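Local coordinates for D-isomer specific 2-hydroxyacid dehydrogenase family protein (Aeromonas salmonicida subsp. salmonicida, PDB 3HG7) that probably acts as an NAD-dependent oxidoreductase of the D-isomer specific 2-hydroxyacid dehydrogenase family, at residues D40-I45 with L62-K67; W70-Y75 with V294-R299; T158-H161 with K165-G168. The protein carries 1 engineered substitution. One frame throughout, in Å; residues are numbered along the deposited sequence.

Interaction 1: D40-I45 with L62-K67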
ATOM      1  N   ASP A  40     -13.966 -12.757  22.462  1.00 17.56           N
ATOM      2  CA  ASP A  40     -13.123 -13.936  22.715  1.00 17.58           C
ATOM      3  C   ASP A  40     -11.681 -13.521  22.939  1.00 17.76           C
ATOM      4  O   ASP A  40     -10.973 -14.112  23.764  1.00 19.40           O
ATOM      5  CB  ASP A  40     -13.188 -14.951  21.562  1.00 18.58           C
ATOM      6  CG  ASP A  40     -14.488 -15.724  21.526  1.00 26.56           C
ATOM      7  OD1 ASP A  40     -15.291 -15.629  22.484  1.00 19.59           O
ATOM      8  OD2 ASP A  40     -14.711 -16.437  20.523  1.00 18.82           O
ATOM      9  N   ALA A  41     -11.235 -12.487  22.238  1.00 16.91           N
ATOM     10  CA  ALA A  41      -9.859 -12.015  22.419  1.00 17.44           C
ATOM     11  C   ALA A  41      -9.607 -11.434  23.810  1.00 18.46           C
ATOM     12  O   ALA A  41      -8.503 -11.574  24.358  1.00 18.19           O
ATOM     13  CB  ALA A  41      -9.501 -11.022  21.357  1.00 17.07           C
ATOM     14  N   GLU A  42     -10.626 -10.786  24.389  1.00 18.84           N
ATOM     15  CA  GLU A  42     -10.514 -10.209  25.750  1.00 18.76           C
ATOM     16  C   GLU A  42     -10.007 -11.194  26.756  1.00 18.68           C
ATOM     17  O   GLU A  42      -9.235 -10.833  27.644  1.00 17.95           O
ATOM     18  CB  GLU A  42     -11.876  -9.684  26.265  1.00 19.64           C
ATOM     19  CG  GLU A  42     -12.543  -8.657  25.386  1.00 21.27           C
ATOM     20  CD  GLU A  42     -12.037  -7.234  25.573  1.00 20.81           C
ATOM     21  OE1 GLU A  42     -11.088  -7.013  26.355  1.00 21.39           O
ATOM     22  OE2 GLU A  42     -12.602  -6.315  24.925  1.00 21.82           O
ATOM     23  N   LYS A  43     -10.481 -12.432  26.643  1.00 18.72           N
ATOM     24  CA  LYS A  43     -10.151 -13.467  27.567  1.00 20.08           C
ATOM     25  C   LYS A  43      -8.773 -14.045  27.342  1.00 18.89           C
ATOM     26  O   LYS A  43      -8.221 -14.671  28.245  1.00 20.16           O
ATOM     27  CB  LYS A  43     -11.188 -14.595  27.507  1.00 22.53           C
ATOM     28  CG  LYS A  43     -12.621 -14.088  27.623  1.00 37.01           C
ATOM     29  CD  LYS A  43     -13.606 -15.227  27.734  1.00 25.96           C
ATOM     30  CE  LYS A  43     -15.011 -14.678  27.920  1.00 37.34           C
ATOM     31  NZ  LYS A  43     -15.959 -15.397  27.021  1.00 28.51           N
ATOM     32  N   LEU A  44      -8.228 -13.850  26.148  1.00 17.13           N
ATOM     33  CA  LEU A  44      -7.026 -14.580  25.746  1.00 15.95           C
ATOM     34  C   LEU A  44      -5.780 -13.738  25.601  1.00 14.12           C
ATOM     35  O   LEU A  44      -4.686 -14.273  25.719  1.00 14.15           O
ATOM     36  CB  LEU A  44      -7.259 -15.339  24.432  1.00 16.72           C
ATOM     37  CG  LEU A  44      -8.373 -16.395  24.449  1.00 23.44           C
ATOM     38  CD1 LEU A  44      -8.556 -16.901  23.042  1.00 16.60           C
ATOM     39  CD2 LEU A  44      -7.985 -17.546  25.379  1.00 16.84           C
ATOM     40  N   ILE A  45      -5.922 -12.440  25.376  1.00 12.60           N
ATOM     41  CA  ILE A  45      -4.759 -11.656  24.949  1.00 13.11           C
ATOM     42  C   ILE A  45      -3.716 -11.520  26.053  1.00 13.12           C
ATOM     43  O   ILE A  45      -2.505 -11.472  25.771  1.00 12.83           O
ATOM     44  CB  ILE A  45      -5.134 -10.280  24.392  1.00 14.31           C
ATOM     45  CG1 ILE A  45      -3.867  -9.596  23.867  1.00 18.29           C
ATOM     46  CG2 ILE A  45      -5.877  -9.444  25.462  1.00 18.85           C
ATOM     47  CD1 ILE A  45      -4.013  -8.833  22.655  1.00 17.61           C
ATOM     48  N   LEU A  62      -4.755  -3.977  23.359  1.00 12.60           N
ATOM     49  CA  LEU A  62      -3.309  -3.929  23.651  1.00 13.38           C
ATOM     50  C   LEU A  62      -2.966  -3.654  25.110  1.00 11.58           C
ATOM     51  O   LEU A  62      -1.984  -4.211  25.612  1.00 11.19           O
ATOM     52  CB  LEU A  62      -2.551  -2.933  22.763  1.00 15.22           C
ATOM     53  CG  LEU A  62      -1.921  -3.512  21.506  1.00 26.47           C
ATOM     54  CD1 LEU A  62      -1.147  -2.424  20.789  1.00 17.15           C
ATOM     55  CD2 LEU A  62      -1.006  -4.669  21.822  1.00 17.61           C
ATOM     56  N   ALA A  63      -3.752  -2.806  25.791  1.00 10.06           N
ATOM     57  CA  ALA A  63      -3.479  -2.540  27.228  1.00 10.65           C
ATOM     58  C   ALA A  63      -3.562  -3.791  28.084  1.00 10.07           C
ATOM     59  O   ALA A  63      -2.958  -3.826  29.157  1.00 10.95           O
ATOM     60  CB  ALA A  63      -4.399  -1.460  27.799  1.00 10.84           C
ATOM     61  N   LYS A  64      -4.283  -4.820  27.625  1.00 10.33           N
ATOM     62  CA  LYS A  64      -4.385  -6.120  28.341  1.00 10.44           C
ATOM     63  C   LYS A  64      -3.272  -7.132  27.999  1.00  9.88           C
ATOM     64  O   LYS A  64      -3.151  -8.184  28.674  1.00  9.63           O
ATOM     65  CB  LYS A  64      -5.737  -6.785  28.043  1.00 10.84           C
ATOM     66  CG  LYS A  64      -6.919  -5.996  28.611  1.00 13.90           C
ATOM     67  CD  LYS A  64      -8.203  -6.776  28.533  1.00 12.41           C
ATOM     68  CE  LYS A  64      -9.330  -6.030  29.254  1.00 14.00           C
ATOM     69  NZ  LYS A  64     -10.664  -6.717  29.101  1.00 14.97           N
ATOM     70  N   ALA A  65      -2.472  -6.795  26.985  1.00  8.45           N
ATOM     71  CA  ALA A  65      -1.454  -7.690  26.439  1.00  7.85           C
ATOM     72  C   ALA A  65      -0.169  -7.648  27.287  1.00  9.43           C
ATOM     73  O   ALA A  65       0.913  -7.292  26.795  1.00 10.28           O
ATOM     74  CB  ALA A  65      -1.168  -7.382  24.924  1.00  7.22           C
ATOM     75  N   ASN A  66      -0.311  -8.021  28.563  1.00  8.98           N
ATOM     76  CA  ASN A  66       0.779  -7.835  29.522  1.00 10.59           C
ATOM     77  C   ASN A  66       1.872  -8.916  29.532  1.00 12.40           C
ATOM     78  O   ASN A  66       2.837  -8.830  30.320  1.00 13.68           O
ATOM     79  CB  ASN A  66       0.201  -7.568  30.904  1.00 10.84           C
ATOM     80  CG  ASN A  66      -0.537  -6.248  30.953  1.00 16.15           C
ATOM     81  OD1 ASN A  66       0.019  -5.205  30.610  1.00 10.67           O
ATOM     82  ND2 ASN A  66      -1.794  -6.285  31.367  1.00 10.70           N
ATOM     83  N   LYS A  67       1.731  -9.905  28.651  1.00 11.08           N
ATOM     84  CA  LYS A  67       2.807 -10.870  28.404  1.00 10.37           C
ATOM     85  C   LYS A  67       3.400 -10.687  27.011  1.00  9.80           C
ATOM     86  O   LYS A  67       4.273 -11.459  26.581  1.00  9.85           O
ATOM     87  CB  LYS A  67       2.261 -12.275  28.537  1.00 11.87           C
ATOM     88  CG  LYS A  67       2.044 -12.702  29.998  1.00 17.58           C
ATOM     89  CD  LYS A  67       1.559 -14.132  29.982  1.00 15.76           C
ATOM     90  CE  LYS A  67       1.441 -14.776  31.363  1.00 21.08           C
ATOM     91  NZ  LYS A  67       1.418 -16.253  31.031  1.00 20.11           N
TER
HETATM   92  O   HOH W   1      -9.976  -9.604  30.128  1.00 23.96           O
HETATM   93  O   HOH W   2      -0.158 -10.556  26.365  1.00  9.44           O
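K64 reaches over to E42 and sets a salt bridge at the open margin of a contact whose inner half is apolar. NZ of the lysine ends 2.8 Å from E42 OE1. It comes from above the carboxylate plane, 41° out of it, while the other oxygen, OE2, is held by Q38 NE2 one helical turn earlier; each carboxylate oxygen thus has a partner. The glutamate bends at its second torsion (chi2 -82°), which turns the acid toward the loop. A water also spans the two segments, donating to E42 O and accepting from K64 NZ at 3.1 Å. Nearer the backbone, K64 CB rests 3.7 Å from I45 CG2, the two side chains crossing at about a right angle.

A65 follows, at the centre of an inverse gamma turn. Its methyl group CB lies against the longer branch of I45, 3.6 Å from CG1 and 3.9 Å from CD1. With CG1 anti to the backbone N (chi1 -175°), this branch faces the loop, and I45 also touches L9 of strand 6-11, so the isoleucine joins loop to sheet. At K67 a second water completes the junction: it donates to I45 O at 2.6 Å and accepts from K67 N at 3.0 Å, joining two backbones that do not bond directly.

The whole is a junction between 40-45 and the loop 62-67 on a parallel sheet of strand order 2-1-3-4-5, consistent with the flavodoxin-like substrate-binding domain of D-2-hydroxyacid dehydrogenases.

Interaction 2: W70-Y75 with V294-R299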
ATOM      1  N   TRP A  70       6.272  -9.852  21.214  1.00  8.74           N
ATOM      2  CA  TRP A  70       6.356  -9.618  19.760  1.00  8.75           C
ATOM      3  C   TRP A  70       4.978  -9.692  19.060  1.00  9.82           C
ATOM      4  O   TRP A  70       4.221 -10.657  19.189  1.00  9.13           O
ATOM      5  CB  TRP A  70       7.362 -10.567  19.115  1.00  9.14           C
ATOM      6  CG  TRP A  70       7.340 -10.572  17.631  1.00 10.82           C
ATOM      7  CD1 TRP A  70       7.266  -9.486  16.787  1.00  9.19           C
ATOM      8  CD2 TRP A  70       7.354 -11.727  16.798  1.00  9.11           C
ATOM      9  NE1 TRP A  70       7.236  -9.911  15.494  1.00  9.21           N
ATOM     10  CE2 TRP A  70       7.271 -11.283  15.471  1.00 10.15           C
ATOM     11  CE3 TRP A  70       7.396 -13.104  17.054  1.00 10.96           C
ATOM     12  CZ2 TRP A  70       7.235 -12.170  14.378  1.00  9.81           C
ATOM     13  CZ3 TRP A  70       7.372 -13.984  15.979  1.00  9.17           C
ATOM     14  CH2 TRP A  70       7.303 -13.509  14.651  1.00 12.12           C
ATOM     15  N   PHE A  71       4.678  -8.625  18.332  1.00  9.95           N
ATOM     16  CA  PHE A  71       3.426  -8.489  17.549  1.00 10.45           C
ATOM     17  C   PHE A  71       3.838  -8.382  16.089  1.00  9.94           C
ATOM     18  O   PHE A  71       4.525  -7.441  15.682  1.00 11.62           O
ATOM     19  CB  PHE A  71       2.732  -7.206  18.010  1.00 11.43           C
ATOM     20  CG  PHE A  71       1.435  -6.873  17.301  1.00 11.11           C
ATOM     21  CD1 PHE A  71       0.950  -7.626  16.249  1.00 12.93           C
ATOM     22  CD2 PHE A  71       0.757  -5.723  17.669  1.00 13.27           C
ATOM     23  CE1 PHE A  71      -0.257  -7.243  15.568  1.00 11.80           C
ATOM     24  CE2 PHE A  71      -0.425  -5.344  17.015  1.00 11.94           C
ATOM     25  CZ  PHE A  71      -0.908  -6.115  15.955  1.00 13.21           C
ATOM     26  N   GLN A  72       3.458  -9.383  15.316  1.00 10.22           N
ATOM     27  CA  GLN A  72       3.589  -9.351  13.864  1.00  9.43           C
ATOM     28  C   GLN A  72       2.271  -8.825  13.286  1.00 10.09           C
ATOM     29  O   GLN A  72       1.232  -9.524  13.358  1.00  9.64           O
ATOM     30  CB  GLN A  72       3.838 -10.745  13.310  1.00  9.55           C
ATOM     31  CG  GLN A  72       3.869 -10.809  11.754  1.00 12.35           C
ATOM     32  CD  GLN A  72       5.045 -10.064  11.173  1.00 12.10           C
ATOM     33  OE1 GLN A  72       6.218 -10.359  11.492  1.00 12.70           O
ATOM     34  NE2 GLN A  72       4.753  -9.073  10.319  1.00 12.53           N
ATOM     35  N   SER A  73       2.318  -7.610  12.753  1.00 11.56           N
ATOM     36  CA  SER A  73       1.181  -7.038  11.991  1.00 13.34           C
ATOM     37  C   SER A  73       1.017  -7.755  10.649  1.00 13.25           C
ATOM     38  O   SER A  73       1.991  -8.141  10.020  1.00 13.86           O
ATOM     39  CB  SER A  73       1.360  -5.534  11.757  1.00 14.20           C
ATOM     40  OG  SER A  73       0.369  -5.042  10.841  1.00 13.25           O
ATOM     41  N   THR A  74      -0.230  -7.944  10.214  1.00 13.33           N
ATOM     42  CA  THR A  74      -0.488  -8.589   8.921  1.00 14.46           C
ATOM     43  C   THR A  74      -0.541  -7.531   7.847  1.00 14.38           C
ATOM     44  O   THR A  74      -0.676  -7.840   6.657  1.00 14.96           O
ATOM     45  CB  THR A  74      -1.885  -9.332   8.919  1.00 15.79           C
ATOM     46  OG1 THR A  74      -2.908  -8.415   9.326  1.00 15.11           O
ATOM     47  CG2 THR A  74      -1.874 -10.491   9.853  1.00 15.55           C
ATOM     48  N   TYR A  75      -0.450  -6.277   8.258  1.00 14.69           N
ATOM     49  CA  TYR A  75      -0.525  -5.160   7.319  1.00 16.52           C
ATOM     50  C   TYR A  75       0.785  -4.404   7.303  1.00 15.15           C
ATOM     51  O   TYR A  75       1.538  -4.343   8.295  1.00 13.96           O
ATOM     52  CB  TYR A  75      -1.604  -4.161   7.744  1.00 19.46           C
ATOM     53  CG  TYR A  75      -3.021  -4.529   7.488  1.00 28.05           C
ATOM     54  CD1 TYR A  75      -3.351  -5.625   6.697  1.00 20.95           C
ATOM     55  CD2 TYR A  75      -4.057  -3.746   8.016  1.00 21.11           C
ATOM     56  CE1 TYR A  75      -4.687  -5.936   6.424  1.00 28.93           C
ATOM     57  CE2 TYR A  75      -5.391  -4.057   7.751  1.00 28.25           C
ATOM     58  CZ  TYR A  75      -5.687  -5.150   6.957  1.00 20.92           C
ATOM     59  OH  TYR A  75      -6.985  -5.474   6.666  1.00 28.22           O
ATOM     60  N   VAL A 294       6.933 -17.046  10.177  1.00 13.61           N
ATOM     61  CA  VAL A 294       7.781 -18.177  10.568  1.00 14.64           C
ATOM     62  C   VAL A 294       9.288 -17.846  10.507  1.00 14.65           C
ATOM     63  O   VAL A 294      10.035 -18.272  11.386  1.00 15.02           O
ATOM     64  CB  VAL A 294       7.416 -19.448   9.749  1.00 16.45           C
ATOM     65  CG1 VAL A 294       8.468 -20.547   9.900  1.00 21.88           C
ATOM     66  CG2 VAL A 294       6.034 -19.929  10.156  1.00 21.30           C
ATOM     67  N   ARG A 295       9.729 -17.069   9.516  1.00 14.46           N
ATOM     68  CA  ARG A 295      11.151 -16.673   9.458  1.00 14.81           C
ATOM     69  C   ARG A 295      11.489 -15.769  10.653  1.00 13.75           C
ATOM     70  O   ARG A 295      12.520 -15.937  11.292  1.00 11.70           O
ATOM     71  CB  ARG A 295      11.535 -16.013   8.105  1.00 16.61           C
ATOM     72  CG  ARG A 295      11.542 -16.951   6.893  1.00 40.47           C
ATOM     73  CD  ARG A 295      12.134 -16.279   5.617  1.00 21.21           C
ATOM     74  NE  ARG A 295      11.843 -14.844   5.560  1.00 41.80           N
ATOM     75  CZ  ARG A 295      11.013 -14.264   4.693  1.00 22.87           C
ATOM     76  NH1 ARG A 295      10.813 -12.950   4.748  1.00 41.87           N
ATOM     77  NH2 ARG A 295      10.382 -14.991   3.778  1.00 41.87           N
ATOM     78  N   ASN A 296      10.596 -14.827  10.960  1.00 14.11           N
ATOM     79  CA  ASN A 296      10.766 -13.962  12.124  1.00 13.61           C
ATOM     80  C   ASN A 296      10.687 -14.733  13.435  1.00 11.82           C
ATOM     81  O   ASN A 296      11.392 -14.412  14.387  1.00 11.06           O
ATOM     82  CB  ASN A 296       9.748 -12.814  12.108  1.00 13.48           C
ATOM     83  CG  ASN A 296      10.322 -11.513  11.520  1.00 11.63           C
ATOM     84  OD1 ASN A 296      11.547 -11.334  11.399  1.00 15.13           O
ATOM     85  ND2 ASN A 296       9.430 -10.587  11.196  1.00 14.45           N
ATOM     86  N   TYR A 297       9.850 -15.763  13.480  1.00 11.91           N
ATOM     87  CA  TYR A 297       9.733 -16.595  14.684  1.00 11.90           C
ATOM     88  C   TYR A 297      11.064 -17.285  15.007  1.00 13.06           C
ATOM     89  O   TYR A 297      11.525 -17.264  16.152  1.00 13.77           O
ATOM     90  CB  TYR A 297       8.600 -17.620  14.533  1.00 11.68           C
ATOM     91  CG  TYR A 297       8.464 -18.529  15.730  1.00 11.57           C
ATOM     92  CD1 TYR A 297       7.797 -18.107  16.871  1.00 10.27           C
ATOM     93  CD2 TYR A 297       8.976 -19.822  15.706  1.00 11.86           C
ATOM     94  CE1 TYR A 297       7.675 -18.945  17.968  1.00 11.80           C
ATOM     95  CE2 TYR A 297       8.862 -20.665  16.782  1.00 11.97           C
ATOM     96  CZ  TYR A 297       8.220 -20.224  17.922  1.00 11.59           C
ATOM     97  OH  TYR A 297       8.093 -21.051  19.019  1.00 12.57           O
ATOM     98  N   ILE A 298      11.683 -17.879  13.991  1.00 13.90           N
ATOM     99  CA  ILE A 298      13.033 -18.469  14.158  1.00 14.37           C
ATOM    100  C   ILE A 298      14.068 -17.483  14.716  1.00 14.18           C
ATOM    101  O   ILE A 298      14.841 -17.846  15.604  1.00 15.36           O
ATOM    102  CB  ILE A 298      13.576 -19.088  12.849  1.00 15.32           C
ATOM    103  CG1 ILE A 298      12.614 -20.123  12.260  1.00 20.33           C
ATOM    104  CG2 ILE A 298      14.993 -19.692  13.071  1.00 19.75           C
ATOM    105  CD1 ILE A 298      12.158 -21.209  13.202  1.00 17.02           C
ATOM    106  N   ARG A 299      14.084 -16.251  14.210  1.00 13.40           N
ATOM    107  CA  ARG A 299      14.988 -15.216  14.742  1.00 13.50           C
ATOM    108  C   ARG A 299      14.596 -14.862  16.178  1.00 11.98           C
ATOM    109  O   ARG A 299      15.431 -14.820  17.090  1.00 11.46           O
ATOM    110  CB  ARG A 299      14.950 -13.955  13.859  1.00 14.99           C
ATOM    111  CG  ARG A 299      15.524 -14.087  12.430  1.00 23.43           C
ATOM    112  CD  ARG A 299      14.809 -13.093  11.521  1.00 18.82           C
ATOM    113  NE  ARG A 299      15.267 -13.126  10.128  1.00 23.48           N
ATOM    114  CZ  ARG A 299      14.509 -12.834   9.072  1.00 21.29           C
ATOM    115  NH1 ARG A 299      13.226 -12.490   9.215  1.00 24.14           N
ATOM    116  NH2 ARG A 299      15.028 -12.898   7.849  1.00 23.23           N
TER
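The parallel, flavodoxin-like sheet of what is probably the substrate-binding domain is here covered by the last helix of the chain, 286-301, which returns from the nucleotide-binding part as is usual in D-2-hydroxyacid dehydrogenases; W70 and Q72 of strand 70-73 meet N296 and Y297 of that helix. Strand and helix segments run nearly antiparallel, at 163°, with their axes 10.6 Å apart, a spacing bridged by large side chains in a buried setting.

W70 does most of the apolar work. A chi1 of 170° swings the indole away from its own backbone N and toward the helix, where the six-membered ring lodges beside the backbone. CZ2 approaches N296 CB to 3.4 Å, and CH2 comes to 3.6 Å from Y297 N. Farther round the ring, CZ3 lies 4.1 Å from Y297 CB and near the plane of the tyrosine ring, at its edge. The rings of F293 and F300, from the same helix, also meet the indole, and its NE1 is bonded to T93 OG1; the ring contacts and the NE1 bond together limit rotation of the indole.

Beside this apolar patch runs a chain of amides. N296 ND2 donates to Q72 OE1 over 3.2 Å in a fairly straight bond, lying in the carbonyl plane, and the two amides are nearly coplanar. Q72 OE1 is shared with T93 OG1, while Q72 NE2 donates to N94 O and to S73 O, the latter at 2.9 Å, which fixes the orientation of the glutamine amide. On the helix side N296 OD1 accepts from D307 N, and R299 NH1 approaches the same oxygen from above the carbonyl plane, at 3.0 Å.

Interaction 3: T158-H161 with K165-G168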
ATOM      1  N   THR A 158       8.108  -3.467 -14.728  1.00 16.33           N
ATOM      2  CA  THR A 158       6.916  -3.618 -15.562  1.00 15.72           C
ATOM      3  C   THR A 158       6.793  -2.503 -16.593  1.00 14.95           C
ATOM      4  O   THR A 158       6.482  -2.778 -17.748  1.00 14.01           O
ATOM      5  CB  THR A 158       5.628  -3.755 -14.727  1.00 16.80           C
ATOM      6  OG1 THR A 158       5.877  -4.669 -13.655  1.00 18.70           O
ATOM      7  CG2 THR A 158       4.466  -4.273 -15.603  1.00 17.80           C
ATOM      8  N   GLY A 159       7.041  -1.253 -16.205  1.00 15.02           N
ATOM      9  CA  GLY A 159       7.025  -0.171 -17.206  1.00 15.87           C
ATOM     10  C   GLY A 159       8.050  -0.380 -18.315  1.00 16.56           C
ATOM     11  O   GLY A 159       7.728  -0.245 -19.503  1.00 15.79           O
ATOM     12  N   LYS A 160       9.274  -0.738 -17.934  1.00 17.18           N
ATOM     13  CA  LYS A 160      10.329  -1.012 -18.904  1.00 17.71           C
ATOM     14  C   LYS A 160       9.929  -2.174 -19.818  1.00 15.57           C
ATOM     15  O   LYS A 160      10.160  -2.120 -21.020  1.00 14.26           O
ATOM     16  CB  LYS A 160      11.697  -1.243 -18.214  1.00 19.21           C
ATOM     17  CG  LYS A 160      12.605  -0.004 -18.272  1.00 27.53           C
ATOM     18  CD  LYS A 160      13.537  -0.043 -19.516  1.00 22.70           C
ATOM     19  CE  LYS A 160      13.575   1.252 -20.346  1.00 27.40           C
ATOM     20  NZ  LYS A 160      13.558   2.472 -19.510  1.00 23.94           N
ATOM     21  N   HIS A 161       9.293  -3.191 -19.248  1.00 14.40           N
ATOM     22  CA  HIS A 161       8.735  -4.298 -20.029  1.00 14.39           C
ATOM     23  C   HIS A 161       7.755  -3.784 -21.091  1.00 15.46           C
ATOM     24  O   HIS A 161       7.741  -4.275 -22.231  1.00 16.39           O
ATOM     25  CB  HIS A 161       7.996  -5.300 -19.146  1.00 14.10           C
ATOM     26  CG  HIS A 161       7.323  -6.375 -19.931  1.00 14.42           C
ATOM     27  ND1 HIS A 161       8.021  -7.404 -20.534  1.00 15.65           N
ATOM     28  CD2 HIS A 161       6.036  -6.510 -20.328  1.00 14.69           C
ATOM     29  CE1 HIS A 161       7.176  -8.173 -21.198  1.00 14.57           C
ATOM     30  NE2 HIS A 161       5.969  -7.642 -21.103  1.00 15.97           N
ATOM     31  N   LYS A 165       9.747   4.687 -20.771  1.00 18.64           N
ATOM     32  CA  LYS A 165      10.863   5.294 -20.068  1.00 21.26           C
ATOM     33  C   LYS A 165      10.467   5.283 -18.601  1.00 21.29           C
ATOM     34  O   LYS A 165       9.283   5.493 -18.281  1.00 20.94           O
ATOM     35  CB  LYS A 165      11.112   6.735 -20.537  1.00 23.18           C
ATOM     36  CG  LYS A 165      11.647   6.851 -21.973  1.00 39.57           C
ATOM     37  CD  LYS A 165      12.405   8.184 -22.266  1.00 26.53           C
ATOM     38  CE  LYS A 165      13.296   8.711 -21.088  1.00 39.81           C
ATOM     39  NZ  LYS A 165      14.113   7.702 -20.319  1.00 27.83           N
ATOM     40  N   VAL A 166      11.433   5.004 -17.719  1.00 21.03           N
ATOM     41  CA  VAL A 166      11.137   4.931 -16.276  1.00 22.02           C
ATOM     42  C   VAL A 166      12.077   5.800 -15.453  1.00 22.48           C
ATOM     43  O   VAL A 166      13.298   5.554 -15.398  1.00 22.18           O
ATOM     44  CB  VAL A 166      11.071   3.469 -15.712  1.00 21.59           C
ATOM     45  CG1 VAL A 166      10.584   3.491 -14.286  1.00 15.37           C
ATOM     46  CG2 VAL A 166      10.091   2.593 -16.536  1.00 15.13           C
ATOM     47  N   LEU A 167      11.494   6.832 -14.842  1.00 21.73           N
ATOM     48  CA  LEU A 167      12.226   7.741 -13.980  1.00 21.07           C
ATOM     49  C   LEU A 167      11.743   7.577 -12.549  1.00 20.93           C
ATOM     50  O   LEU A 167      10.539   7.442 -12.304  1.00 18.64           O
ATOM     51  CB  LEU A 167      11.998   9.187 -14.389  1.00 21.88           C
ATOM     52  CG  LEU A 167      12.263   9.647 -15.823  1.00 14.02           C
ATOM     53  CD1 LEU A 167      11.898  11.115 -15.967  1.00 22.31           C
ATOM     54  CD2 LEU A 167      13.698   9.406 -16.279  1.00 21.97           C
ATOM     55  N   GLY A 168      12.682   7.617 -11.612  1.00 22.32           N
ATOM     56  CA  GLY A 168      12.342   7.473 -10.197  1.00 24.14           C
ATOM     57  C   GLY A 168      12.688   8.709  -9.400  1.00 26.07           C
ATOM     58  O   GLY A 168      13.584   9.471  -9.772  1.00 26.64           O
TER
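V166 presses one methyl group against the backbone of G159 and K160, and this is the firm side of a contact whose outer side is made by two exposed lysines. The branch that touches is CG2, which lies beside the valine's own backbone N, whereas CG1 points to the far side of that atom (chi1 -172°). CG2 comes 3.7 Å from K160 N and 4.0 Å from G159 C. G159 has no side chain on its face toward the valine, and this bare face lets the methyl sit directly against the G159-K160 peptide. K160 CG closes over the same methyl at 4.0 Å, the two side chains meeting at a slant.

Helix 150-161 and strand 165-169 belong to one beta-alpha-beta unit with strand 142-146, and the short turn between them brings the chain back alongside the first strand, where K165 and L167 pair with L143. The unit has the character of a Rossmann-type nucleotide-binding fold, consistent with a glycine pattern at G147, G149 and G152; the V166 side chain lies near those glycines without touching them.

Toward solvent the packing gives way to charge. The K160 chain bends at chi2, chi3 and chi4, folding back so that NZ lies beside the start of the strand, 3.9 Å from K165 CA. Its ionic partner lies outside both segments: D180 OD1, with a further weak bond to M164 O. The other oxygen of D180, OD2, accepts from V166 N. The two lysine nitrogens, K160 NZ and K165 NZ, stand 5.3 Å apart near this one aspartate, K160 in its salt bridge and K165 only in a long, weak pair with OD2; the negative charge of D180 probably offsets theirs.

Read from the N terminus, the chain first closes a short loop at interaction 1, where 40-45 meets 62-67 across 16 intervening residues and helix 38-44 and the residue after it are tied to the approach to strand 70-73. That strand opens interaction 2 almost at once, so the two stand in series, with centres 18 Å apart. Interaction 2 then waits for 218 residues, until helix 286-301 returns to the sheet. Inside this wide loop nests interaction 3, a helix and the following strand of a beta-alpha-beta unit, three residues apart, in the nucleotide-binding part. It lies on the far side of the chain's centre from interaction 1, their centres 47 Å apart.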